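Local coordinates for protein Non-ribosomal peptide synthetase (Methanobrevibacter ruminantium, PDB 6VTJ) that probably carries a thioester-bound peptide on the phosphopantetheine arm of its thiolation domain and releases it by reduction in the adjoining reductase domain, at residues I211-N216 with N250-Q255; M352-A357 with V413-F418; V385-N390 with E451-E456; S323-G328 with L477-D482; R232-G237 with C294-A299. All coordinates share one frame; numbering follows the deposited sequence.

Contact 1: I211-N216 with N250-Q255; sequences IDTVIN and NIKYVQ
Val214 and Val254 sit on two neighbouring parallel strands, 213-216 and 252-255, whose axes approach to 4.7 Å. Four backbone hydrogen bonds join the segments: Lys252 N to Asp212 O, Val214 N to Lys252 O, Val254 N to Val214 O, and Asn216 N to Val254 O. The Val254 N to Val214 O bond is 2.7 Å long.

A side-chain bond is added on the face that carries Tyr253. Asn216 ND2 donates a hydrogen bond to Gln255 OE1 at 3.0 Å, in the carbonyl plane and on a lone pair. The two amides lie side by side, 12° from coplanar. Asn216 OD1 turns to Thr132 OG1 on the next strand. The tyrosine has CG anti to its backbone N (chi1 -171°), and its ring reaches along the strand until OH lies 3.3 Å from Asn216 CG. A water links this OH to Asn216 OD1, weakly at the OD1 end. On the other face, Lys252 bends near its tip, which brings CE to 3.1 Å from Thr213 OG1. Its NZ bonds to Glu125 O and to a water, while Thr213 OG1 bonds to Leu126 O.

Apolar contacts lie on both faces. Val214 CG1 is 3.8 Å from Tyr253 CE2 on one. Thr213 CG2 meets Val254 CG2 at 3.8 Å on the other.

Helix 229-246 connects the strands and packs on the Tyr253 face. This is the beta-alpha-beta unit of a Rossmann-type fold, as in short-chain dehydrogenases.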
# COMPACT_ATOMS: atom_id res chain seq x y z
N ILE A 211 -22.64 -16.65 -1.02
CA ILE A 211 -21.28 -16.13 -0.88
C ILE A 211 -20.53 -16.97 0.14
O ILE A 211 -20.98 -17.13 1.29
CB ILE A 211 -21.29 -14.65 -0.49
CG1 ILE A 211 -21.75 -13.83 -1.70
CG2 ILE A 211 -19.90 -14.21 -0.00
CD1 ILE A 211 -22.22 -12.43 -1.39
N ASP A 212 -19.39 -17.52 -0.27
CA ASP A 212 -18.56 -18.35 0.58
C ASP A 212 -17.31 -17.65 1.10
O ASP A 212 -16.87 -17.95 2.21
CB ASP A 212 -18.14 -19.61 -0.18
CG ASP A 212 -19.34 -20.34 -0.73
OD1 ASP A 212 -20.24 -20.63 0.08
OD2 ASP A 212 -19.39 -20.61 -1.95
N THR A 213 -16.73 -16.74 0.33
CA THR A 213 -15.49 -16.07 0.72
C THR A 213 -15.56 -14.60 0.36
O THR A 213 -15.85 -14.28 -0.79
CB THR A 213 -14.28 -16.68 0.03
OG1 THR A 213 -14.26 -18.11 0.18
CG2 THR A 213 -13.00 -16.06 0.59
N VAL A 214 -15.28 -13.72 1.31
CA VAL A 214 -15.05 -12.31 1.02
C VAL A 214 -13.55 -12.10 0.85
O VAL A 214 -12.76 -12.56 1.67
CB VAL A 214 -15.59 -11.41 2.14
CG1 VAL A 214 -15.31 -9.96 1.79
CG2 VAL A 214 -17.09 -11.64 2.33
N ILE A 215 -13.15 -11.48 -0.25
CA ILE A 215 -11.77 -11.02 -0.44
C ILE A 215 -11.80 -9.50 -0.48
O ILE A 215 -12.35 -8.89 -1.41
CB ILE A 215 -11.14 -11.62 -1.71
CG1 ILE A 215 -11.27 -13.15 -1.67
CG2 ILE A 215 -9.69 -11.20 -1.79
CD1 ILE A 215 -10.44 -13.89 -2.70
N ASN A 216 -11.22 -8.89 0.56
CA ASN A 216 -11.25 -7.44 0.75
C ASN A 216 -9.92 -6.85 0.31
O ASN A 216 -8.95 -6.80 1.07
CB ASN A 216 -11.56 -7.07 2.19
CG ASN A 216 -11.88 -5.59 2.31
OD1 ASN A 216 -12.87 -5.13 1.75
ND2 ASN A 216 -11.02 -4.84 2.98
N ASN A 250 -20.79 -19.41 7.78
CA ASN A 250 -19.93 -20.13 6.84
C ASN A 250 -19.31 -19.20 5.80
O ASN A 250 -19.07 -19.62 4.66
CB ASN A 250 -20.72 -21.23 6.15
CG ASN A 250 -22.01 -20.71 5.55
OD1 ASN A 250 -22.55 -19.68 5.99
ND2 ASN A 250 -22.51 -21.41 4.53
N ILE A 251 -19.02 -17.95 6.16
CA ILE A 251 -18.37 -17.02 5.24
C ILE A 251 -16.96 -16.74 5.77
O ILE A 251 -16.80 -16.14 6.84
CB ILE A 251 -19.17 -15.72 5.08
CG1 ILE A 251 -20.59 -16.02 4.60
CG2 ILE A 251 -18.51 -14.81 4.06
CD1 ILE A 251 -21.49 -14.78 4.47
N LYS A 252 -15.96 -17.21 5.02
CA LYS A 252 -14.58 -16.81 5.21
C LYS A 252 -14.39 -15.32 4.89
O LYS A 252 -14.98 -14.81 3.93
CB LYS A 252 -13.68 -17.60 4.26
CG LYS A 252 -13.01 -18.82 4.77
CD LYS A 252 -11.91 -19.23 3.78
CE LYS A 252 -12.45 -19.34 2.37
NZ LYS A 252 -13.51 -20.39 2.25
N TYR A 253 -13.53 -14.64 5.64
CA TYR A 253 -13.16 -13.26 5.36
C TYR A 253 -11.65 -13.18 5.15
O TYR A 253 -10.87 -13.40 6.08
CB TYR A 253 -13.60 -12.33 6.48
CG TYR A 253 -13.42 -10.86 6.13
CD1 TYR A 253 -12.21 -10.22 6.34
CD2 TYR A 253 -14.47 -10.12 5.59
CE1 TYR A 253 -12.05 -8.87 6.01
CE2 TYR A 253 -14.32 -8.79 5.27
CZ TYR A 253 -13.11 -8.17 5.48
OH TYR A 253 -12.96 -6.83 5.17
N VAL A 254 -11.23 -12.86 3.93
CA VAL A 254 -9.83 -12.73 3.57
C VAL A 254 -9.52 -11.25 3.41
O VAL A 254 -10.02 -10.60 2.48
CB VAL A 254 -9.51 -13.50 2.30
CG1 VAL A 254 -8.05 -13.32 1.95
CG2 VAL A 254 -9.87 -14.98 2.49
N GLN A 255 -8.67 -10.73 4.28
CA GLN A 255 -8.24 -9.35 4.25
C GLN A 255 -6.90 -9.27 3.53
O GLN A 255 -5.98 -10.02 3.86
CB GLN A 255 -8.12 -8.80 5.68
CG GLN A 255 -7.28 -7.51 5.83
CD GLN A 255 -7.96 -6.28 5.27
OE1 GLN A 255 -8.94 -6.39 4.51
NE2 GLN A 255 -7.48 -5.10 5.65
O HOH W 1 -15.66 -20.74 3.72
O HOH W 2 -14.90 -5.35 3.67

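Contact 2: M352-A357 with V413-F418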
# COMPACT_ATOMS: atom_id res chain seq x y z
N MET A 352 22.85 7.27 -7.67
CA MET A 352 22.36 6.81 -6.38
C MET A 352 23.57 6.59 -5.48
O MET A 352 24.65 6.23 -5.97
CB MET A 352 21.56 5.51 -6.50
CG MET A 352 22.26 4.44 -7.37
SD MET A 352 21.30 2.91 -7.43
CE MET A 352 22.40 1.94 -8.47
N ASN A 353 23.41 6.81 -4.18
CA ASN A 353 24.51 6.55 -3.26
C ASN A 353 24.53 5.06 -2.91
O ASN A 353 23.68 4.29 -3.36
CB ASN A 353 24.41 7.50 -2.06
CG ASN A 353 23.34 7.13 -1.05
OD1 ASN A 353 23.12 5.96 -0.73
ND2 ASN A 353 22.69 8.15 -0.52
N PRO A 354 25.54 4.60 -2.14
CA PRO A 354 25.64 3.14 -1.92
C PRO A 354 24.50 2.57 -1.09
O PRO A 354 24.09 1.43 -1.36
CB PRO A 354 27.00 2.98 -1.22
CG PRO A 354 27.77 4.16 -1.62
CD PRO A 354 26.77 5.28 -1.71
N ALA A 355 23.98 3.30 -0.10
CA ALA A 355 22.85 2.78 0.66
C ALA A 355 21.63 2.57 -0.24
O ALA A 355 20.94 1.54 -0.15
CB ALA A 355 22.51 3.74 1.80
N MET A 356 21.39 3.53 -1.13
CA MET A 356 20.31 3.39 -2.10
C MET A 356 20.53 2.19 -3.01
O MET A 356 19.63 1.37 -3.22
CB MET A 356 20.18 4.68 -2.90
CG MET A 356 20.04 5.93 -2.02
SD MET A 356 20.24 7.48 -2.90
CE MET A 356 19.04 7.27 -4.21
N ALA A 357 21.75 2.07 -3.57
CA ALA A 357 22.06 0.97 -4.47
C ALA A 357 21.82 -0.38 -3.81
O ALA A 357 21.31 -1.31 -4.45
CB ALA A 357 23.51 1.07 -4.96
N VAL A 413 27.33 6.26 -6.96
CA VAL A 413 28.31 7.26 -6.56
C VAL A 413 28.42 7.19 -5.05
O VAL A 413 27.57 6.62 -4.37
CB VAL A 413 27.91 8.67 -7.03
CG1 VAL A 413 27.80 8.72 -8.54
CG2 VAL A 413 26.59 9.08 -6.38
N ASP A 414 29.49 7.79 -4.52
CA ASP A 414 29.64 7.76 -3.07
C ASP A 414 28.70 8.77 -2.41
O ASP A 414 28.05 9.59 -3.06
CB ASP A 414 31.09 8.04 -2.66
CG ASP A 414 31.60 9.40 -3.12
OD1 ASP A 414 31.00 10.45 -2.77
OD2 ASP A 414 32.66 9.42 -3.78
N PHE A 415 28.65 8.71 -1.07
CA PHE A 415 27.68 9.49 -0.32
C PHE A 415 27.87 10.99 -0.55
O PHE A 415 26.90 11.72 -0.75
CB PHE A 415 27.78 9.15 1.16
CG PHE A 415 27.26 7.78 1.50
CD1 PHE A 415 25.91 7.58 1.75
CD2 PHE A 415 28.12 6.70 1.56
CE1 PHE A 415 25.43 6.31 2.07
CE2 PHE A 415 27.66 5.43 1.88
CZ PHE A 415 26.31 5.23 2.13
N GLU A 416 29.13 11.46 -0.52
CA GLU A 416 29.40 12.88 -0.69
C GLU A 416 29.00 13.36 -2.07
O GLU A 416 28.33 14.39 -2.23
CB GLU A 416 30.88 13.17 -0.43
CG GLU A 416 31.33 14.58 -0.86
CD GLU A 416 30.69 15.70 -0.03
OE1 GLU A 416 30.05 15.42 1.02
OE2 GLU A 416 30.83 16.87 -0.43
N GLU A 417 29.40 12.60 -3.09
CA GLU A 417 29.05 12.96 -4.46
C GLU A 417 27.54 13.01 -4.65
O GLU A 417 27.02 13.92 -5.31
CB GLU A 417 29.70 11.97 -5.42
CG GLU A 417 29.53 12.31 -6.88
CD GLU A 417 30.39 11.45 -7.78
OE1 GLU A 417 30.17 11.49 -9.01
N PHE A 418 26.84 12.04 -4.07
CA PHE A 418 25.39 11.98 -4.17
C PHE A 418 24.77 13.25 -3.61
O PHE A 418 23.78 13.75 -4.13
CB PHE A 418 24.85 10.75 -3.43
CG PHE A 418 23.37 10.58 -3.55
CD1 PHE A 418 22.81 10.10 -4.72
CD2 PHE A 418 22.53 10.89 -2.49
CE1 PHE A 418 21.44 9.94 -4.84
CE2 PHE A 418 21.16 10.72 -2.60
CZ PHE A 418 20.61 10.25 -3.78
O HOH W 3 24.37 10.92 -0.01
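The N-cap of helix 354-358, Asn353, meets the start of helix 415-423 at Phe415 and Phe418. Asn353 OD1 accepts from Met356 N at 3.0 Å. The return bond of this capping box, Asn353 N to Met356 SD, is weak, and the place of SD is doubtful. Asp414 caps the other helix, its OD1 accepting from Glu417 N.

Asn353 CG is held between backbone N and carbonyl carbon (chi1 76°). The amide therefore lies against both phenylalanines. ND2 approaches Phe418 CD2 at 3.4 Å, with the amide and ring planes 76° apart. OD1 is 3.6 Å from Phe415 CE1. A water links ND2 to Phe415 O.

Pro354 CD stands over the centre of the Phe415 ring, 3.7 Å from its centroid, in a CH-pi contact.

Just before the helices, Val413 N bonds to Met352 O at 2.9 Å. This extends the pairing of strands 351-352 and 411-412. The whole is a short parallel two-stranded sheet leading into two N-capped helices.

Contact 3: V385-N390 with E451-E456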
# COMPACT_ATOMS: atom_id res chain seq x y z
N VAL A 385 -2.37 -16.16 8.67
CA VAL A 385 -1.62 -14.97 8.29
C VAL A 385 -0.50 -15.37 7.35
O VAL A 385 0.23 -16.33 7.61
CB VAL A 385 -1.05 -14.23 9.52
CG1 VAL A 385 -0.15 -13.09 9.06
CG2 VAL A 385 -2.17 -13.68 10.41
N PHE A 386 -0.36 -14.64 6.25
CA PHE A 386 0.65 -14.99 5.27
C PHE A 386 1.41 -13.75 4.82
O PHE A 386 0.90 -12.63 4.90
CB PHE A 386 0.01 -15.67 4.07
CG PHE A 386 -0.80 -16.87 4.43
CD1 PHE A 386 -0.20 -18.12 4.56
CD2 PHE A 386 -2.16 -16.75 4.64
CE1 PHE A 386 -0.96 -19.22 4.89
CE2 PHE A 386 -2.92 -17.86 4.99
CZ PHE A 386 -2.32 -19.09 5.11
N HIS A 387 2.65 -13.98 4.39
CA HIS A 387 3.55 -12.97 3.83
C HIS A 387 3.71 -13.28 2.34
O HIS A 387 4.64 -13.97 1.92
CB HIS A 387 4.86 -12.97 4.58
CG HIS A 387 4.74 -12.45 5.97
ND1 HIS A 387 5.79 -12.42 6.86
CD2 HIS A 387 3.67 -11.93 6.63
CE1 HIS A 387 5.38 -11.90 8.01
NE2 HIS A 387 4.10 -11.60 7.89
N CYS A 388 2.79 -12.75 1.54
CA CYS A 388 2.65 -13.15 0.15
C CYS A 388 3.39 -12.13 -0.72
O CYS A 388 2.80 -11.18 -1.23
CB CYS A 388 1.18 -13.26 -0.21
SG CYS A 388 0.84 -13.88 -1.87
N MET A 389 4.69 -12.34 -0.89
CA MET A 389 5.54 -11.46 -1.67
C MET A 389 6.68 -12.26 -2.27
O MET A 389 7.11 -13.28 -1.72
CB MET A 389 6.09 -10.30 -0.82
CG MET A 389 6.72 -10.72 0.51
SD MET A 389 6.80 -9.31 1.66
CE MET A 389 8.17 -8.37 0.98
N ASN A 390 7.18 -11.77 -3.41
CA ASN A 390 8.26 -12.41 -4.15
C ASN A 390 9.51 -12.57 -3.30
O ASN A 390 10.14 -11.57 -2.92
CB ASN A 390 8.56 -11.61 -5.41
CG ASN A 390 9.31 -12.42 -6.43
OD1 ASN A 390 10.17 -13.20 -6.08
ND2 ASN A 390 8.98 -12.24 -7.70
N GLU A 451 15.45 -6.29 6.86
CA GLU A 451 16.14 -7.55 6.60
C GLU A 451 15.71 -8.67 7.54
O GLU A 451 15.97 -9.84 7.25
CB GLU A 451 17.66 -7.37 6.71
N ASN A 452 15.06 -8.33 8.66
CA ASN A 452 14.68 -9.30 9.68
C ASN A 452 13.24 -9.77 9.56
O ASN A 452 12.81 -10.60 10.37
CB ASN A 452 14.91 -8.71 11.07
CG ASN A 452 16.38 -8.46 11.35
OD1 ASN A 452 16.84 -7.32 11.28
ND2 ASN A 452 17.13 -9.53 11.65
N VAL A 453 12.49 -9.28 8.57
CA VAL A 453 11.15 -9.80 8.35
C VAL A 453 11.25 -11.17 7.69
O VAL A 453 11.91 -11.32 6.66
CB VAL A 453 10.34 -8.83 7.48
CG1 VAL A 453 9.07 -9.51 7.02
CG2 VAL A 453 10.04 -7.58 8.26
N GLU A 454 10.61 -12.17 8.29
CA GLU A 454 10.62 -13.50 7.70
C GLU A 454 9.35 -13.80 6.93
O GLU A 454 8.24 -13.49 7.38
CB GLU A 454 10.87 -14.57 8.75
CG GLU A 454 11.95 -14.19 9.72
CD GLU A 454 12.18 -15.24 10.78
OE1 GLU A 454 11.86 -15.00 11.97
OE2 GLU A 454 12.65 -16.33 10.38
N ILE A 455 9.54 -14.42 5.76
CA ILE A 455 8.46 -14.83 4.88
C ILE A 455 8.57 -16.30 4.49
O ILE A 455 7.75 -16.80 3.71
CB ILE A 455 8.41 -13.95 3.61
CG1 ILE A 455 9.62 -14.23 2.71
CG2 ILE A 455 8.38 -12.45 3.93
CD1 ILE A 455 9.47 -13.61 1.35
N GLU A 456 9.56 -17.02 5.04
CA GLU A 456 9.86 -18.37 4.58
C GLU A 456 8.67 -19.30 4.79
O GLU A 456 8.38 -20.14 3.92
CB GLU A 456 11.11 -18.90 5.29
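Strand 385-388 passes the loop that leads into helix 456-464, and the backbones come nearest at His387 and Ile455, whose CA atoms are 5.4 Å apart. Ile455 holds the N-cap position of that helix.

One hydrogen bond joins the segments. His387 ND1 donates to Glu454 O at 2.7 Å with an N-H...O angle of 145°. The oxygen lies at the ring edge, 12° out of the imidazole plane. On the ring's other nitrogen, NE2 bonds to Arg317 NH1 of the neighbouring strand. The imidazole is thus gripped at both nitrogens, which fixes its rotation.

Ile455 supplies the apolar part. Its CG2 presses on His387 CB at 3.6 Å. Its CG1 branch lies between backbone N and carbonyl carbon (chi1 70°), sending CD1 toward Met389, where it lies 4.1 Å from CG. These two side chains cross at about a right angle. With a leucine in place of His387, Glu454 O would probably lose this donor and Arg317 NH1 this acceptor, so the loop would be held less firmly.

His387 N also bonds to Thr458 OG1 in the first turn of the helix. The contact fastens a loop and helix start to strand 385-388, which lies beside strand 313-322 in the Rossmann-type sheet.

Contact 4: S323-G328 with L477-D482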
# COMPACT_ATOMS: atom_id res chain seq x y z
N SER A 323 4.39 -4.67 -11.85
CA SER A 323 3.77 -4.98 -13.13
C SER A 323 3.70 -6.47 -13.39
O SER A 323 4.50 -7.26 -12.88
CB SER A 323 4.56 -4.31 -14.26
OG SER A 323 4.93 -3.01 -13.86
N ARG A 324 2.72 -6.85 -14.23
CA ARG A 324 2.53 -8.25 -14.59
C ARG A 324 3.82 -8.88 -15.08
O ARG A 324 4.59 -8.26 -15.83
CB ARG A 324 1.46 -8.39 -15.69
CG ARG A 324 0.05 -8.14 -15.20
CD ARG A 324 -0.98 -8.78 -16.09
NE ARG A 324 -1.07 -8.17 -17.42
CZ ARG A 324 -2.09 -7.42 -17.84
NH1 ARG A 324 -3.10 -7.16 -17.01
NH2 ARG A 324 -2.11 -6.91 -19.07
N TYR A 325 4.04 -10.11 -14.64
CA TYR A 325 5.16 -10.89 -15.15
C TYR A 325 5.01 -11.18 -16.64
O TYR A 325 6.00 -11.15 -17.40
CB TYR A 325 5.27 -12.20 -14.37
CG TYR A 325 6.45 -13.04 -14.78
CD1 TYR A 325 7.75 -12.65 -14.45
CD2 TYR A 325 6.29 -14.22 -15.50
CE1 TYR A 325 8.86 -13.42 -14.84
CE2 TYR A 325 7.39 -15.00 -15.88
CZ TYR A 325 8.66 -14.60 -15.54
OH TYR A 325 9.74 -15.37 -15.91
N SER A 326 3.78 -11.43 -17.09
CA SER A 326 3.57 -11.91 -18.45
C SER A 326 3.92 -10.84 -19.47
O SER A 326 4.64 -11.10 -20.43
CB SER A 326 2.12 -12.37 -18.64
OG SER A 326 1.19 -11.33 -18.35
N ASP A 327 3.46 -9.61 -19.26
CA ASP A 327 3.58 -8.58 -20.29
C ASP A 327 4.01 -7.21 -19.78
O ASP A 327 4.00 -6.26 -20.57
CB ASP A 327 2.24 -8.43 -21.04
CG ASP A 327 1.08 -8.08 -20.11
OD1 ASP A 327 1.29 -7.77 -18.90
OD2 ASP A 327 -0.08 -8.14 -20.60
N GLY A 328 4.32 -7.07 -18.49
CA GLY A 328 4.85 -5.82 -17.97
C GLY A 328 3.83 -4.73 -17.71
O GLY A 328 4.22 -3.59 -17.44
N LEU A 477 12.34 -7.07 -15.91
CA LEU A 477 12.50 -5.64 -15.68
C LEU A 477 12.39 -4.87 -16.99
O LEU A 477 11.79 -3.80 -17.05
CB LEU A 477 13.82 -5.35 -14.95
CG LEU A 477 13.89 -5.83 -13.49
CD1 LEU A 477 15.28 -5.57 -12.89
CD2 LEU A 477 12.80 -5.18 -12.60
N LYS A 478 12.90 -5.45 -18.09
CA LYS A 478 12.78 -4.74 -19.36
C LYS A 478 11.32 -4.66 -19.78
O LYS A 478 10.85 -3.58 -20.19
CB LYS A 478 13.63 -5.40 -20.44
CG LYS A 478 15.11 -5.16 -20.25
CD LYS A 478 15.93 -5.94 -21.27
CE LYS A 478 17.40 -5.79 -20.97
NZ LYS A 478 18.24 -6.78 -21.72
N ARG A 479 10.58 -5.76 -19.64
CA ARG A 479 9.14 -5.72 -19.89
C ARG A 479 8.52 -4.58 -19.10
O ARG A 479 7.80 -3.74 -19.65
CB ARG A 479 8.47 -7.05 -19.54
CG ARG A 479 8.86 -8.23 -20.45
CD ARG A 479 7.82 -9.33 -20.43
NE ARG A 479 7.83 -10.10 -19.19
CZ ARG A 479 8.81 -10.94 -18.83
NH1 ARG A 479 9.86 -11.12 -19.62
NH2 ARG A 479 8.74 -11.60 -17.68
N LEU A 480 8.89 -4.49 -17.82
CA LEU A 480 8.29 -3.49 -16.95
C LEU A 480 8.63 -2.10 -17.45
O LEU A 480 7.74 -1.25 -17.66
CB LEU A 480 8.79 -3.70 -15.51
CG LEU A 480 8.26 -2.82 -14.38
CD1 LEU A 480 8.34 -3.57 -13.08
CD2 LEU A 480 9.06 -1.51 -14.30
N PHE A 481 9.90 -1.88 -17.74
CA PHE A 481 10.29 -0.54 -18.14
C PHE A 481 9.79 -0.23 -19.54
O PHE A 481 9.40 0.91 -19.81
CB PHE A 481 11.81 -0.37 -17.98
CG PHE A 481 12.25 -0.31 -16.54
CD1 PHE A 481 11.61 0.51 -15.65
CD2 PHE A 481 13.26 -1.14 -16.08
CE1 PHE A 481 11.99 0.55 -14.32
CE2 PHE A 481 13.65 -1.10 -14.76
CZ PHE A 481 13.02 -0.25 -13.88
N ASP A 482 9.69 -1.25 -20.41
CA ASP A 482 9.17 -0.96 -21.74
C ASP A 482 7.78 -0.38 -21.63
O ASP A 482 7.45 0.63 -22.26
CB ASP A 482 9.14 -2.21 -22.61
CG ASP A 482 10.51 -2.61 -23.14
OD1 ASP A 482 11.51 -1.91 -22.88
OD2 ASP A 482 10.57 -3.66 -23.81
O HOH W 4 5.29 -1.54 -16.06
O HOH W 5 11.34 -12.97 -17.31
O HOH W 6 6.17 -4.48 -21.75
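Tyr325 and Arg479 combine a cation-pi contact with a two-nitrogen grip on one carbonyl. They fasten the loop after strand 313-322 of the Rossmann-type sheet to helix 474-485 near the chain's C-terminus.

Arg479 NE and NH2 both donate to Tyr325 O, each at 2.8 Å. The bonds are bent, with N-H...O angles of 137° and 134°, because the two nitrogens share a single acceptor. The arginine chain bends at chi3 to present this side. NH2 also lies over a face of the Tyr325 ring, 3.4 Å from CE1. The guanidinium stands almost perpendicular to the ring, at 89°. A water takes a further bond from NH2 and also bonds to Tyr325 OH. Tyr325 N is bound by Asp367 OD1.

Arg324 turns away from the helix. Its NE and NH2 hold Asp327 OD1 and OD2 in a salt bridge within the loop, and its NH1 bonds to His141 and to Tyr177 O.

Gly328 has a positive phi and comes close to the helix. A beta carbon there would fall about 2.5 Å from Arg479 O.

Two more waters bridge loop and helix. One donates to Asp327 O and Arg479 O. The other accepts from Ser323 OG at 2.7 Å and donates to Gly328 O at 2.7 Å and to Leu480 O at 2.9 Å.

Contact 5: R232-G237 with C294-A299; sequences RVNVDG and CSKFLA
Asn234 and Ser295 meet between helices 229-246 and 291-308, which run nearly parallel here, 12° apart, with axes 8.2 Å from each other.

The Asn234 side chain can be followed outward. CB packs on Ser295, 3.7 Å from its CB. CG is anti to the carbonyl carbon (chi1 -68°), which brings the edge of the amide, at ND2, to the serine hydroxyl. CG itself lies 3.8 Å from Ser295 OG. At the tip, ND2 donates to Ser295 OG at 3.2 Å, with OG 8° out of the amide plane. OD1 accepts from Leu220 N. Ser295 OG also bonds to Tyr292 O, one turn back in its own helix. Alanine in place of Asn234 removes the amide and would probably leave Leu220 N without this acceptor and Ser295 OG without this donor.

The Asn234 backbone takes part as well. The helix has a wider pi-type turn at 232-236. Asn234 O touches Ala299 CB at 3.4 Å and accepts from a water at 2.8 Å. That water in turn accepts from Lys296 NZ at 3.0 Å, and NZ also bonds to Ile256 O. Beside this, Val235 CG2 packs against Ser295 O at 3.4 Å and Leu298 CB.

Tyr292 and Lys296 have the spacing of the YxxxK motif. The chain from the backbone carbonyl of Asn234 through the water to Lys296 resembles the active-site arrangement of short-chain dehydrogenases.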
# COMPACT_ATOMS: atom_id res chain seq x y z
N ARG A 232 -11.75 5.52 7.08
CA ARG A 232 -13.09 5.06 6.73
C ARG A 232 -13.02 3.89 5.75
O ARG A 232 -13.76 2.91 5.89
CB ARG A 232 -13.92 6.20 6.10
CG ARG A 232 -14.30 7.31 7.04
CD ARG A 232 -15.62 7.03 7.71
NE ARG A 232 -16.73 7.07 6.77
CZ ARG A 232 -17.58 6.07 6.57
NH1 ARG A 232 -17.44 4.92 7.25
NH2 ARG A 232 -18.58 6.20 5.69
N VAL A 233 -12.16 4.00 4.74
CA VAL A 233 -12.05 2.93 3.76
C VAL A 233 -11.32 1.73 4.35
O VAL A 233 -11.77 0.59 4.25
CB VAL A 233 -11.36 3.42 2.47
CG1 VAL A 233 -11.16 2.25 1.50
CG2 VAL A 233 -12.16 4.53 1.81
N ASN A 234 -10.17 1.98 4.99
CA ASN A 234 -9.28 0.91 5.39
C ASN A 234 -9.67 0.25 6.71
O ASN A 234 -9.26 -0.88 6.95
CB ASN A 234 -7.86 1.44 5.47
CG ASN A 234 -7.31 1.81 4.12
OD1 ASN A 234 -8.03 1.73 3.12
ND2 ASN A 234 -6.05 2.22 4.08
N VAL A 235 -10.44 0.92 7.56
CA VAL A 235 -10.82 0.31 8.83
C VAL A 235 -12.32 0.07 8.89
O VAL A 235 -12.76 -1.07 9.07
CB VAL A 235 -10.37 1.15 10.04
CG1 VAL A 235 -10.74 0.43 11.31
CG2 VAL A 235 -8.88 1.40 10.00
N ASP A 236 -13.12 1.14 8.76
CA ASP A 236 -14.57 0.98 8.84
C ASP A 236 -15.08 0.03 7.76
O ASP A 236 -16.03 -0.72 7.99
CB ASP A 236 -15.27 2.34 8.71
CG ASP A 236 -14.95 3.31 9.87
OD1 ASP A 236 -14.46 2.88 10.94
OD2 ASP A 236 -15.17 4.53 9.69
N GLY A 237 -14.48 0.07 6.56
CA GLY A 237 -14.90 -0.85 5.51
C GLY A 237 -14.61 -2.30 5.86
O GLY A 237 -15.40 -3.20 5.55
N CYS A 294 -0.98 2.44 10.03
CA CYS A 294 -1.83 2.36 11.21
C CYS A 294 -3.21 1.82 10.86
O CYS A 294 -3.73 0.94 11.57
CB CYS A 294 -1.93 3.73 11.88
SG CYS A 294 -3.06 3.75 13.28
N SER A 295 -3.84 2.36 9.81
CA SER A 295 -5.16 1.86 9.42
C SER A 295 -5.11 0.37 9.05
O SER A 295 -6.02 -0.39 9.39
CB SER A 295 -5.73 2.69 8.26
OG SER A 295 -4.98 2.57 7.05
N LYS A 296 -4.07 -0.06 8.33
CA LYS A 296 -4.00 -1.48 7.99
C LYS A 296 -3.82 -2.34 9.25
O LYS A 296 -4.41 -3.43 9.37
CB LYS A 296 -2.88 -1.73 6.99
CG LYS A 296 -3.07 -1.05 5.64
CD LYS A 296 -4.35 -1.47 4.94
CE LYS A 296 -4.29 -2.91 4.46
NZ LYS A 296 -5.41 -3.17 3.54
N PHE A 297 -3.02 -1.86 10.20
CA PHE A 297 -2.84 -2.58 11.45
C PHE A 297 -4.16 -2.72 12.20
O PHE A 297 -4.48 -3.80 12.73
CB PHE A 297 -1.80 -1.88 12.32
CG PHE A 297 -1.76 -2.39 13.74
CD1 PHE A 297 -2.57 -1.82 14.73
CD2 PHE A 297 -0.92 -3.44 14.09
CE1 PHE A 297 -2.55 -2.30 16.04
CE2 PHE A 297 -0.88 -3.92 15.40
CZ PHE A 297 -1.70 -3.34 16.38
N LEU A 298 -4.93 -1.63 12.28
CA LEU A 298 -6.22 -1.68 12.98
C LEU A 298 -7.17 -2.63 12.27
O LEU A 298 -7.95 -3.35 12.92
CB LEU A 298 -6.82 -0.27 13.07
CG LEU A 298 -6.06 0.74 13.96
CD1 LEU A 298 -6.66 2.15 13.86
CD2 LEU A 298 -6.04 0.26 15.42
N ALA A 299 -7.12 -2.67 10.94
CA ALA A 299 -7.92 -3.64 10.21
C ALA A 299 -7.52 -5.08 10.55
O ALA A 299 -8.38 -5.94 10.77
CB ALA A 299 -7.81 -3.36 8.72
O HOH W 7 -7.99 -2.22 4.78

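In the fold
Contacts 1, 3 and 5 are buried, while contacts 2 and 4 are partly exposed. Contact 1 pairs two strands of the central sheet. Contact 5 packs two helices against each other beside that sheet and shares helix 229-246 with the beta-alpha-beta unit of contact 1. The two touch where Gln255 NE2 meets Ala299 CB at 3.5 Å. Contact 3 reaches the same sheet through strand 385-388, but with a single side-chain to backbone bond. Contact 4 uses a charged arginine, an aromatic ring and bridging waters. Contact 2 relies on aromatic packing and helix caps. It lies across the chain's centre from contact 1, with about 46 Å between their centres.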